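Local coordinates for protein putative lipase (Bacteroides thetaiotaomicron VPI-5482, PDB 3BZW) that probably hydrolyses ester bonds as a GDSL-like lipase or acylhydrolase of the SGNH family, possibly with lysophospholipids among its substrates, at residues I92-G97 with I163-P168; P183-Q188 with G221-V226; G108-E113 with T142-I147; T60-G65 with K83-E88. All blocks are in the same frame, centred on the assembly; numbering follows the deposited sequence.

Interaction 1. Residues I92-G97 with I163-P168; sequences ILVFMG and IVLLTP
Strands 92-95 and 163-166 are parallel neighbours in the central sheet, where Val94 is bonded through both its N and its O to strand 163-166, to Val164 and Leu166. Val94 N donates to Val164 O (2.9 Å), and Val94 O accepts from Leu166 N (2.8 Å); Val164 N reaches Ile92 O at 2.8 Å in an almost straight bond (170°). Beta-branched residues and leucines suit strands covered on both faces. Ile92, Val94, Ile163 and Leu165 fill one face, where Leu165 CD2 lies alongside Val94 CB (3.6 Å). Leu93, Phe95, Val164 and Leu166 fill the other, against helix 245-258. Phe95 crosses Leu166 at about a right angle; its chi1 of -170° turns CG away from the backbone N and brings the ring edge near Pro168 CA. Where the strands part, a water accepts from Met96 N at 2.9 Å and also lies beside Val94 O and Leu166 O. Gly97 stands at the N-cap position of the following helix; a CB there would press on Pro168 CG and on the carbonyl O of Met96. Packed between helices 195-210 and 245-258, this pair belongs to the five-stranded parallel sheet, order 2-1-3-4-5, of the SGNH-hydrolase alpha/beta/alpha fold.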
# COMPACT_ATOMS: atom_id res chain seq x y z
N ILE A 92 -20.95 -6.08 35.75
CA ILE A 92 -19.73 -5.40 36.15
C ILE A 92 -19.12 -4.59 35.02
O ILE A 92 -18.98 -5.07 33.89
CB ILE A 92 -18.67 -6.43 36.60
CG1 ILE A 92 -19.23 -7.26 37.76
CG2 ILE A 92 -17.38 -5.72 37.02
CD1 ILE A 92 -18.31 -8.35 38.21
N LEU A 93 -18.77 -3.34 35.32
CA LEU A 93 -18.13 -2.47 34.35
C LEU A 93 -16.70 -2.21 34.82
O LEU A 93 -16.47 -1.92 36.00
CB LEU A 93 -18.87 -1.13 34.23
CG LEU A 93 -20.30 -1.13 33.70
CD1 LEU A 93 -20.75 0.31 33.51
CD2 LEU A 93 -20.38 -1.88 32.38
N VAL A 94 -15.75 -2.33 33.91
CA VAL A 94 -14.34 -2.10 34.22
C VAL A 94 -13.87 -0.93 33.36
O VAL A 94 -13.78 -1.05 32.14
CB VAL A 94 -13.49 -3.35 33.92
CG1 VAL A 94 -12.07 -3.14 34.40
CG2 VAL A 94 -14.12 -4.58 34.60
N PHE A 95 -13.58 0.18 34.01
CA PHE A 95 -13.15 1.42 33.36
C PHE A 95 -11.76 1.72 33.93
O PHE A 95 -11.63 2.46 34.90
CB PHE A 95 -14.16 2.51 33.76
CG PHE A 95 -14.04 3.80 33.00
CD1 PHE A 95 -14.74 4.92 33.42
CD2 PHE A 95 -13.25 3.89 31.86
CE1 PHE A 95 -14.66 6.12 32.72
CE2 PHE A 95 -13.16 5.09 31.15
CZ PHE A 95 -13.87 6.20 31.58
N MSE A 96 -10.73 1.15 33.31
CA MSE A 96 -9.37 1.28 33.84
C MSE A 96 -8.28 1.35 32.77
O MSE A 96 -8.46 0.86 31.66
CB MSE A 96 -9.11 0.07 34.74
CG MSE A 96 -7.81 0.09 35.52
SE MSE A 96 -8.01 1.07 37.15
CE MSE A 96 -8.68 -0.36 38.28
N GLY A 97 -7.13 1.94 33.12
CA GLY A 97 -6.03 1.98 32.18
C GLY A 97 -5.32 3.30 31.97
O GLY A 97 -4.13 3.31 31.62
N ILE A 163 -20.04 -8.90 32.04
CA ILE A 163 -18.87 -8.09 32.40
C ILE A 163 -18.43 -7.31 31.16
O ILE A 163 -18.15 -7.91 30.12
CB ILE A 163 -17.70 -8.97 32.90
CG1 ILE A 163 -18.19 -9.91 34.00
CG2 ILE A 163 -16.59 -8.08 33.43
CD1 ILE A 163 -17.14 -10.92 34.45
N VAL A 164 -18.36 -5.99 31.29
CA VAL A 164 -18.00 -5.15 30.15
C VAL A 164 -16.80 -4.25 30.42
O VAL A 164 -16.67 -3.69 31.52
CB VAL A 164 -19.20 -4.27 29.75
CG1 VAL A 164 -18.94 -3.62 28.39
CG2 VAL A 164 -20.47 -5.11 29.73
N LEU A 165 -15.92 -4.11 29.43
CA LEU A 165 -14.75 -3.26 29.57
C LEU A 165 -14.98 -1.93 28.85
O LEU A 165 -15.58 -1.89 27.78
CB LEU A 165 -13.52 -3.92 28.95
CG LEU A 165 -13.15 -5.33 29.40
CD1 LEU A 165 -11.84 -5.74 28.75
CD2 LEU A 165 -13.04 -5.37 30.92
N LEU A 166 -14.49 -0.84 29.45
CA LEU A 166 -14.62 0.48 28.85
C LEU A 166 -13.21 1.00 28.59
O LEU A 166 -12.34 0.90 29.46
CB LEU A 166 -15.34 1.44 29.80
CG LEU A 166 -16.72 1.06 30.34
CD1 LEU A 166 -17.26 2.20 31.20
CD2 LEU A 166 -17.67 0.76 29.20
N THR A 167 -12.98 1.54 27.40
CA THR A 167 -11.67 2.08 27.07
C THR A 167 -11.48 3.44 27.74
O THR A 167 -12.44 4.18 27.96
CB THR A 167 -11.48 2.25 25.54
OG1 THR A 167 -12.59 2.97 24.99
CG2 THR A 167 -11.36 0.89 24.87
N PRO A 168 -10.24 3.78 28.09
CA PRO A 168 -9.89 5.05 28.74
C PRO A 168 -10.28 6.25 27.87
O PRO A 168 -10.28 6.17 26.64
CB PRO A 168 -8.38 4.94 28.93
CG PRO A 168 -8.15 3.45 29.05
CD PRO A 168 -9.05 2.91 27.97
O HOH W 1 -11.07 -0.84 31.26

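Interaction 2. Residues P183-Q188 with G221-V226; sequences PDESYQ and GMNPMV
Glu185 and Met225 face each other from two type I turns, Asp184 to Tyr187 and Asn223 to Val226, with their CA atoms 7.8 Å apart. Met225, a selenomethionine, makes nearly all of the contact. Its chain folds at chi2 and chi3 (-57° and -78°), which brings three successive atoms against the other turn: CG meets Glu185 CG at 3.5 Å, SE lies 3.6 Å from Asp184 CB, and the methyl CE comes to 3.7 Å from Ser186 CB. A flexible, unbranched selenoether chain (a thioether in methionine) suits this uneven surface, because it can bend to follow it. Both turns are also Asx turns. Asp184 OD1 takes Ser186 N (2.8 Å) on its anti side and Ser186 OG with its syn lone pair, so two donors hold the carboxylate beside the turn. Asn223 OD1 accepts from Met225 N (2.9 Å), the donor standing above the amide plane. With an alanine in place of Asp184, Ser186 N and OG would probably lose their shared acceptor, and the turn carrying the surface for Met225 CE would be less fixed. Polar ends that lead away find partners elsewhere: Glu185 OE1 accepts from Arg171 N, while Asn223 ND2 reaches Trp209 O of the second subunit. Lys133 of that subunit bonds Ser186 OG.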
# COMPACT_ATOMS: atom_id res chain seq x y z
N PRO A 183 1.93 15.31 31.44
CA PRO A 183 1.86 15.95 30.13
C PRO A 183 0.59 15.50 29.41
O PRO A 183 0.04 14.44 29.74
CB PRO A 183 3.13 15.46 29.43
CG PRO A 183 4.09 15.29 30.58
CD PRO A 183 3.22 14.61 31.61
N ASP A 184 0.11 16.28 28.44
CA ASP A 184 -1.10 15.89 27.71
C ASP A 184 -0.84 14.68 26.82
O ASP A 184 0.31 14.24 26.68
CB ASP A 184 -1.68 17.06 26.88
CG ASP A 184 -0.75 17.53 25.77
OD1 ASP A 184 -0.17 16.68 25.05
OD2 ASP A 184 -0.62 18.76 25.59
N GLU A 185 -1.89 14.14 26.21
CA GLU A 185 -1.75 12.94 25.39
C GLU A 185 -1.01 13.07 24.06
O GLU A 185 -0.95 12.11 23.31
CB GLU A 185 -3.11 12.28 25.15
CG GLU A 185 -4.09 13.12 24.35
CD GLU A 185 -5.36 12.36 24.01
OE1 GLU A 185 -5.78 11.50 24.82
OE2 GLU A 185 -5.94 12.63 22.94
N SER A 186 -0.47 14.25 23.76
CA SER A 186 0.29 14.40 22.51
C SER A 186 1.71 13.88 22.76
O SER A 186 2.50 13.74 21.83
CB SER A 186 0.34 15.87 22.06
OG SER A 186 1.15 16.66 22.92
N TYR A 187 2.00 13.58 24.02
CA TYR A 187 3.32 13.08 24.42
C TYR A 187 3.32 11.59 24.75
O TYR A 187 2.35 11.08 25.31
CB TYR A 187 3.82 13.80 25.67
CG TYR A 187 4.07 15.28 25.53
CD1 TYR A 187 5.30 15.76 25.10
CD2 TYR A 187 3.09 16.21 25.89
CE1 TYR A 187 5.56 17.13 25.03
CE2 TYR A 187 3.33 17.58 25.83
CZ TYR A 187 4.58 18.03 25.40
OH TYR A 187 4.83 19.37 25.34
N GLN A 188 4.42 10.91 24.44
CA GLN A 188 4.54 9.50 24.80
C GLN A 188 4.85 9.53 26.29
O GLN A 188 5.31 10.56 26.81
CB GLN A 188 5.72 8.82 24.07
CG GLN A 188 5.60 8.77 22.55
CD GLN A 188 6.68 7.90 21.91
OE1 GLN A 188 7.81 7.83 22.39
NE2 GLN A 188 6.33 7.25 20.80
N GLY A 221 -17.28 11.03 22.69
CA GLY A 221 -17.08 12.22 21.88
C GLY A 221 -16.41 13.33 22.67
O GLY A 221 -16.47 14.49 22.28
N MSE A 222 -15.76 12.97 23.77
CA MSE A 222 -15.10 13.96 24.62
C MSE A 222 -13.57 13.95 24.45
O MSE A 222 -12.91 12.98 24.84
CB MSE A 222 -15.47 13.71 26.09
CG MSE A 222 -16.91 14.07 26.44
SE MSE A 222 -17.55 13.28 28.10
CE MSE A 222 -15.97 13.54 29.20
N ASN A 223 -13.02 15.02 23.89
CA ASN A 223 -11.58 15.13 23.69
C ASN A 223 -11.04 16.43 24.28
O ASN A 223 -11.20 17.50 23.69
CB ASN A 223 -11.26 15.09 22.19
CG ASN A 223 -9.78 14.95 21.90
OD1 ASN A 223 -8.94 15.16 22.78
ND2 ASN A 223 -9.44 14.61 20.66
N PRO A 224 -10.38 16.35 25.45
CA PRO A 224 -9.83 17.55 26.09
C PRO A 224 -8.71 18.22 25.28
O PRO A 224 -8.27 19.32 25.61
CB PRO A 224 -9.37 17.04 27.45
CG PRO A 224 -8.95 15.63 27.16
CD PRO A 224 -10.06 15.15 26.23
N MSE A 225 -8.24 17.56 24.23
CA MSE A 225 -7.20 18.13 23.39
C MSE A 225 -7.79 19.23 22.52
O MSE A 225 -7.07 20.01 21.91
CB MSE A 225 -6.54 17.04 22.52
CG MSE A 225 -5.68 16.06 23.30
SE MSE A 225 -4.25 16.90 24.34
CE MSE A 225 -3.01 17.24 22.89
N VAL A 226 -9.12 19.27 22.45
CA VAL A 226 -9.83 20.31 21.71
C VAL A 226 -10.33 21.24 22.81
O VAL A 226 -11.26 20.91 23.55
CB VAL A 226 -11.04 19.73 20.93
CG1 VAL A 226 -11.78 20.86 20.21
CG2 VAL A 226 -10.56 18.69 19.93

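Interaction 3. Residues G108-E113 with T142-I147; sequences GEWFTE and TYRGRI. With SO4 (sulfate ion), chain L.
Arg144 lies across Trp110 at about a right angle, its aliphatic shaft over one face of the indole, at the start of the hairpin 111-136. CG sits above the centre of the six-membered ring, 3.6 Å from the centroid and 9° off the normal, a CH-pi contact. The chain runs extended from CG to NE, which carries the guanidinium past the six-membered ring, over the five-membered one near CD1 and NE1, its plane turned 33° from that of the indole. NE and Trp110 NE1 come within 3.2 Å, but both are donors and do not bond. At the ring edge Ile147 CG2 touches Trp110 CZ3 (4.0 Å). A serine in place of Trp110 would probably leave the shaft of Arg144 without its flat support and the guanidinium freer to turn. The guanidinium is otherwise fixed by the sulfate and a carbonyl: NH1 donates to Gly108 O (2.8 Å, bent at 136°) and to sulfate O4 (3.0 Å), while NH2 donates to sulfate O2 (2.7 Å). Glu109 OE1 forms only a long salt bridge to NH1 (3.9 Å); that carboxylate oxygen is also bonded by Gln117 of the third subunit. Gly108 fits because its CA lies close to Thr142 CB, where a CB would clash. Thr142 is the N-cap of helix 143-157, its OG1 accepting from Gly145 N, and a water links that OG1 to Glu109 N. The sulfate, probably from the crystallisation liquor, also bonds Thr130 of the third subunit, so this braced arginine could suit an anion there.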
# COMPACT_ATOMS: atom_id res chain seq x y z
N GLY A 108 4.07 -4.80 26.89
CA GLY A 108 4.37 -6.22 26.98
C GLY A 108 3.85 -7.09 25.84
O GLY A 108 3.71 -6.63 24.71
N GLU A 109 3.54 -8.34 26.17
CA GLU A 109 3.06 -9.31 25.19
C GLU A 109 1.87 -10.09 25.74
O GLU A 109 1.77 -10.31 26.95
CB GLU A 109 4.18 -10.30 24.85
CG GLU A 109 5.50 -9.67 24.42
CD GLU A 109 5.46 -9.09 23.01
OE1 GLU A 109 4.46 -9.33 22.29
OE2 GLU A 109 6.44 -8.42 22.63
N TRP A 110 0.98 -10.52 24.86
CA TRP A 110 -0.20 -11.28 25.27
C TRP A 110 0.09 -12.73 25.64
O TRP A 110 -0.40 -13.24 26.65
CB TRP A 110 -1.26 -11.29 24.15
CG TRP A 110 -1.88 -9.96 23.84
CD1 TRP A 110 -1.76 -9.25 22.68
CD2 TRP A 110 -2.78 -9.21 24.67
NE1 TRP A 110 -2.54 -8.11 22.73
CE2 TRP A 110 -3.17 -8.06 23.95
CE3 TRP A 110 -3.30 -9.41 25.96
CZ2 TRP A 110 -4.06 -7.11 24.46
CZ3 TRP A 110 -4.19 -8.46 26.48
CH2 TRP A 110 -4.56 -7.33 25.73
N PHE A 111 0.89 -13.40 24.81
CA PHE A 111 1.23 -14.81 25.00
C PHE A 111 2.71 -15.10 24.79
O PHE A 111 3.48 -14.25 24.35
CB PHE A 111 0.51 -15.68 23.96
CG PHE A 111 -0.99 -15.60 23.99
CD1 PHE A 111 -1.73 -16.50 24.74
CD2 PHE A 111 -1.66 -14.67 23.19
CE1 PHE A 111 -3.12 -16.48 24.70
CE2 PHE A 111 -3.05 -14.64 23.14
CZ PHE A 111 -3.78 -15.55 23.90
N THR A 112 3.07 -16.35 25.08
CA THR A 112 4.40 -16.88 24.81
C THR A 112 4.00 -18.09 23.96
O THR A 112 2.87 -18.58 24.09
CB THR A 112 5.14 -17.36 26.08
OG1 THR A 112 4.36 -18.36 26.75
CG2 THR A 112 5.41 -16.19 27.03
N GLU A 113 4.87 -18.56 23.08
CA GLU A 113 4.53 -19.71 22.24
C GLU A 113 5.68 -20.70 22.13
O GLU A 113 6.84 -20.33 22.26
CB GLU A 113 4.18 -19.26 20.82
CG GLU A 113 3.09 -18.20 20.70
CD GLU A 113 3.00 -17.65 19.28
OE1 GLU A 113 2.27 -18.24 18.45
OE2 GLU A 113 3.67 -16.64 19.01
N THR A 142 3.60 -5.98 33.08
CA THR A 142 3.18 -5.35 31.83
C THR A 142 1.68 -5.11 31.78
O THR A 142 0.91 -5.71 32.53
CB THR A 142 3.58 -6.21 30.62
OG1 THR A 142 2.76 -7.38 30.58
CG2 THR A 142 5.04 -6.63 30.72
N TYR A 143 1.27 -4.23 30.87
CA TYR A 143 -0.14 -3.88 30.71
C TYR A 143 -0.95 -5.07 30.18
O TYR A 143 -2.01 -5.39 30.72
CB TYR A 143 -0.26 -2.70 29.74
CG TYR A 143 -1.63 -2.07 29.69
CD1 TYR A 143 -2.21 -1.50 30.83
CD2 TYR A 143 -2.34 -2.00 28.49
CE1 TYR A 143 -3.45 -0.86 30.77
CE2 TYR A 143 -3.58 -1.37 28.42
CZ TYR A 143 -4.12 -0.80 29.57
OH TYR A 143 -5.33 -0.14 29.49
N ARG A 144 -0.45 -5.72 29.14
CA ARG A 144 -1.14 -6.87 28.57
C ARG A 144 -1.19 -7.98 29.61
O ARG A 144 -2.17 -8.72 29.71
CB ARG A 144 -0.42 -7.35 27.30
CG ARG A 144 -0.72 -6.48 26.08
CD ARG A 144 0.23 -6.76 24.93
NE ARG A 144 -0.20 -6.10 23.70
CZ ARG A 144 0.56 -5.97 22.62
NH1 ARG A 144 1.80 -6.45 22.61
NH2 ARG A 144 0.08 -5.36 21.54
N GLY A 145 -0.12 -8.09 30.40
CA GLY A 145 -0.07 -9.10 31.44
C GLY A 145 -1.13 -8.83 32.49
O GLY A 145 -1.78 -9.74 32.99
N ARG A 146 -1.31 -7.55 32.83
CA ARG A 146 -2.29 -7.15 33.83
C ARG A 146 -3.71 -7.41 33.33
O ARG A 146 -4.60 -7.78 34.11
CB ARG A 146 -2.13 -5.67 34.17
CG ARG A 146 -0.83 -5.35 34.88
CD ARG A 146 -0.71 -3.86 35.15
NE ARG A 146 0.49 -3.55 35.94
CZ ARG A 146 0.73 -2.37 36.49
NH1 ARG A 146 -0.15 -1.39 36.35
NH2 ARG A 146 1.84 -2.18 37.19
N ILE A 147 -3.93 -7.21 32.04
CA ILE A 147 -5.25 -7.44 31.47
C ILE A 147 -5.54 -8.95 31.49
O ILE A 147 -6.66 -9.37 31.79
CB ILE A 147 -5.35 -6.89 30.02
CG1 ILE A 147 -5.29 -5.36 30.06
CG2 ILE A 147 -6.65 -7.34 29.37
CD1 ILE A 147 -5.23 -4.70 28.69
S SO4 L . 2.43 -5.83 18.87
O1 SO4 L . 2.96 -4.98 17.78
O2 SO4 L . 0.99 -5.54 19.03
O3 SO4 L . 2.60 -7.26 18.52
O4 SO4 L . 3.14 -5.54 20.12
O HOH W 2 3.44 -9.41 28.94

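Interaction 4. Residues T60-G65 with K83-E88; sequences TPFVYG and KEHGGE
Phe62 and His85 stack face to face, their ring centroids 3.7 Å apart and their planes at 5°. The histidine's CG lies anti to its carbonyl carbon (chi1 -58°), which lays the imidazole over Phe62, and its CB adds a CH-pi contact on the same face (3.9 Å to the centroid). Beside this pair, Tyr64 OH donates to Glu84 OE1 at 2.6 Å, using the anti lone pair of the carboxylate oxygen, which lies at the edge of the tyrosine ring. The same hydroxyl sits at the edge of the imidazole, 3.1 Å from His85 CD2. Phenylalanine suits this buried position on the strand, whereas tyrosine extends far enough to reach the exposed glutamate with its OH.

The next shell fixes the imidazole. His85 ND1 donates to Glu88 OE2 (2.9 Å, 171°), the acceptor lying in the ring plane while the donor stands above the carboxylate plane. This bond would limit rotation about CB-CG and so hold the ring flat against Phe62; the carboxylate would probably also raise the histidine's proton affinity. Glu84 CB covers the opposite imidazole face, towards its rim. Glu88 N bonds His85 O (2.8 Å), closing the turn through Gly86 and Gly87. Farther out, Glu88 OE1 makes a long, weak ion pair with Lys28.

Strand 60-63 is the outermost strand on its side of the parallel sheet and pairs with strand 28-33. Helix 74-85 packs on its Phe62 side, adding Leu81, while Pro61 and Val63 turn to helix 49-57 on the other face. The chain then returns to the sheet as strand 91-95, completing a beta-alpha-beta crossover.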
# COMPACT_ATOMS: atom_id res chain seq x y z
N THR A 60 -28.40 0.10 41.11
CA THR A 60 -27.69 0.18 42.39
C THR A 60 -26.20 0.05 42.11
O THR A 60 -25.75 -0.95 41.55
CB THR A 60 -28.13 -0.94 43.35
OG1 THR A 60 -29.52 -0.77 43.67
CG2 THR A 60 -27.31 -0.90 44.63
N PRO A 61 -25.41 1.05 42.52
CA PRO A 61 -23.97 0.99 42.28
C PRO A 61 -23.11 0.47 43.43
O PRO A 61 -23.25 0.91 44.57
CB PRO A 61 -23.64 2.43 41.94
CG PRO A 61 -24.49 3.17 42.95
CD PRO A 61 -25.81 2.40 42.95
N PHE A 62 -22.23 -0.47 43.12
CA PHE A 62 -21.28 -1.00 44.10
C PHE A 62 -19.97 -0.49 43.49
O PHE A 62 -19.42 -1.10 42.57
CB PHE A 62 -21.32 -2.53 44.13
CG PHE A 62 -22.66 -3.10 44.56
CD1 PHE A 62 -23.36 -2.56 45.63
CD2 PHE A 62 -23.20 -4.20 43.90
CE1 PHE A 62 -24.57 -3.11 46.05
CE2 PHE A 62 -24.41 -4.76 44.31
CZ PHE A 62 -25.10 -4.21 45.38
N VAL A 63 -19.49 0.63 44.00
CA VAL A 63 -18.29 1.27 43.47
C VAL A 63 -16.98 0.94 44.17
O VAL A 63 -16.86 1.10 45.39
CB VAL A 63 -18.46 2.81 43.45
CG1 VAL A 63 -17.26 3.46 42.78
CG2 VAL A 63 -19.75 3.18 42.75
N TYR A 64 -16.00 0.49 43.40
CA TYR A 64 -14.71 0.12 43.95
C TYR A 64 -13.55 0.92 43.37
O TYR A 64 -12.41 0.80 43.82
CB TYR A 64 -14.50 -1.38 43.76
CG TYR A 64 -15.44 -2.17 44.64
CD1 TYR A 64 -15.13 -2.40 45.98
CD2 TYR A 64 -16.69 -2.56 44.18
CE1 TYR A 64 -16.05 -2.99 46.84
CE2 TYR A 64 -17.62 -3.15 45.03
CZ TYR A 64 -17.29 -3.36 46.36
OH TYR A 64 -18.22 -3.91 47.22
N GLY A 65 -13.84 1.76 42.38
CA GLY A 65 -12.80 2.56 41.77
C GLY A 65 -12.13 3.47 42.79
O GLY A 65 -12.80 4.07 43.64
N LYS A 83 -16.78 -10.41 47.65
CA LYS A 83 -16.90 -10.54 49.09
C LYS A 83 -18.08 -9.77 49.68
O LYS A 83 -18.90 -10.32 50.42
CB LYS A 83 -15.61 -10.07 49.77
CG LYS A 83 -15.67 -10.06 51.29
CD LYS A 83 -14.47 -9.33 51.89
CE LYS A 83 -14.63 -9.15 53.39
NZ LYS A 83 -13.50 -8.37 53.99
N GLU A 84 -18.18 -8.49 49.33
CA GLU A 84 -19.24 -7.65 49.87
C GLU A 84 -20.60 -7.72 49.19
O GLU A 84 -21.62 -7.51 49.85
CB GLU A 84 -18.76 -6.20 49.90
CG GLU A 84 -17.36 -6.03 50.48
CD GLU A 84 -16.93 -4.58 50.57
OE1 GLU A 84 -17.30 -3.80 49.67
OE2 GLU A 84 -16.21 -4.22 51.53
N HIS A 85 -20.64 -8.03 47.90
CA HIS A 85 -21.92 -8.08 47.18
C HIS A 85 -22.06 -9.22 46.18
O HIS A 85 -22.89 -9.15 45.27
CB HIS A 85 -22.15 -6.75 46.45
CG HIS A 85 -22.14 -5.56 47.36
ND1 HIS A 85 -23.12 -5.32 48.29
CD2 HIS A 85 -21.24 -4.55 47.49
CE1 HIS A 85 -22.83 -4.22 48.96
NE2 HIS A 85 -21.70 -3.74 48.50
N GLY A 86 -21.27 -10.27 46.36
CA GLY A 86 -21.32 -11.39 45.44
C GLY A 86 -22.70 -11.89 45.08
O GLY A 86 -22.99 -12.14 43.91
N GLY A 87 -23.58 -12.02 46.07
CA GLY A 87 -24.92 -12.52 45.80
C GLY A 87 -25.92 -11.49 45.31
O GLY A 87 -27.06 -11.84 45.01
N GLU A 88 -25.50 -10.23 45.22
CA GLU A 88 -26.39 -9.16 44.77
C GLU A 88 -26.07 -8.63 43.38
O GLU A 88 -26.97 -8.28 42.62
CB GLU A 88 -26.32 -7.97 45.74
CG GLU A 88 -26.55 -8.29 47.20
CD GLU A 88 -26.27 -7.09 48.10
OE1 GLU A 88 -27.00 -6.08 47.99
OE2 GLU A 88 -25.32 -7.16 48.90

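In the fold
Interaction 1 is the core of the fold: a wholly buried pair of parallel strands held by backbone bonds and apolar side chains. Interaction 4 reaches the same sheet at its outermost strand, about 15 Å away between centres, and is partly exposed, so aromatic stacking mixes with carboxylate bonds. Interactions 2 and 3 also lie away from the centre, where other subunits approach. The first of these joins two loops by selenomethionine packing with no hydrogen bond across; the second is a surface contact with charge and a bound sulfate. Interaction 3 still meets interaction 1, through Gly97 CA and Tyr143 OH (3.5 Å), whereas interactions 2 and 4 flank the chain's centre on opposite sides.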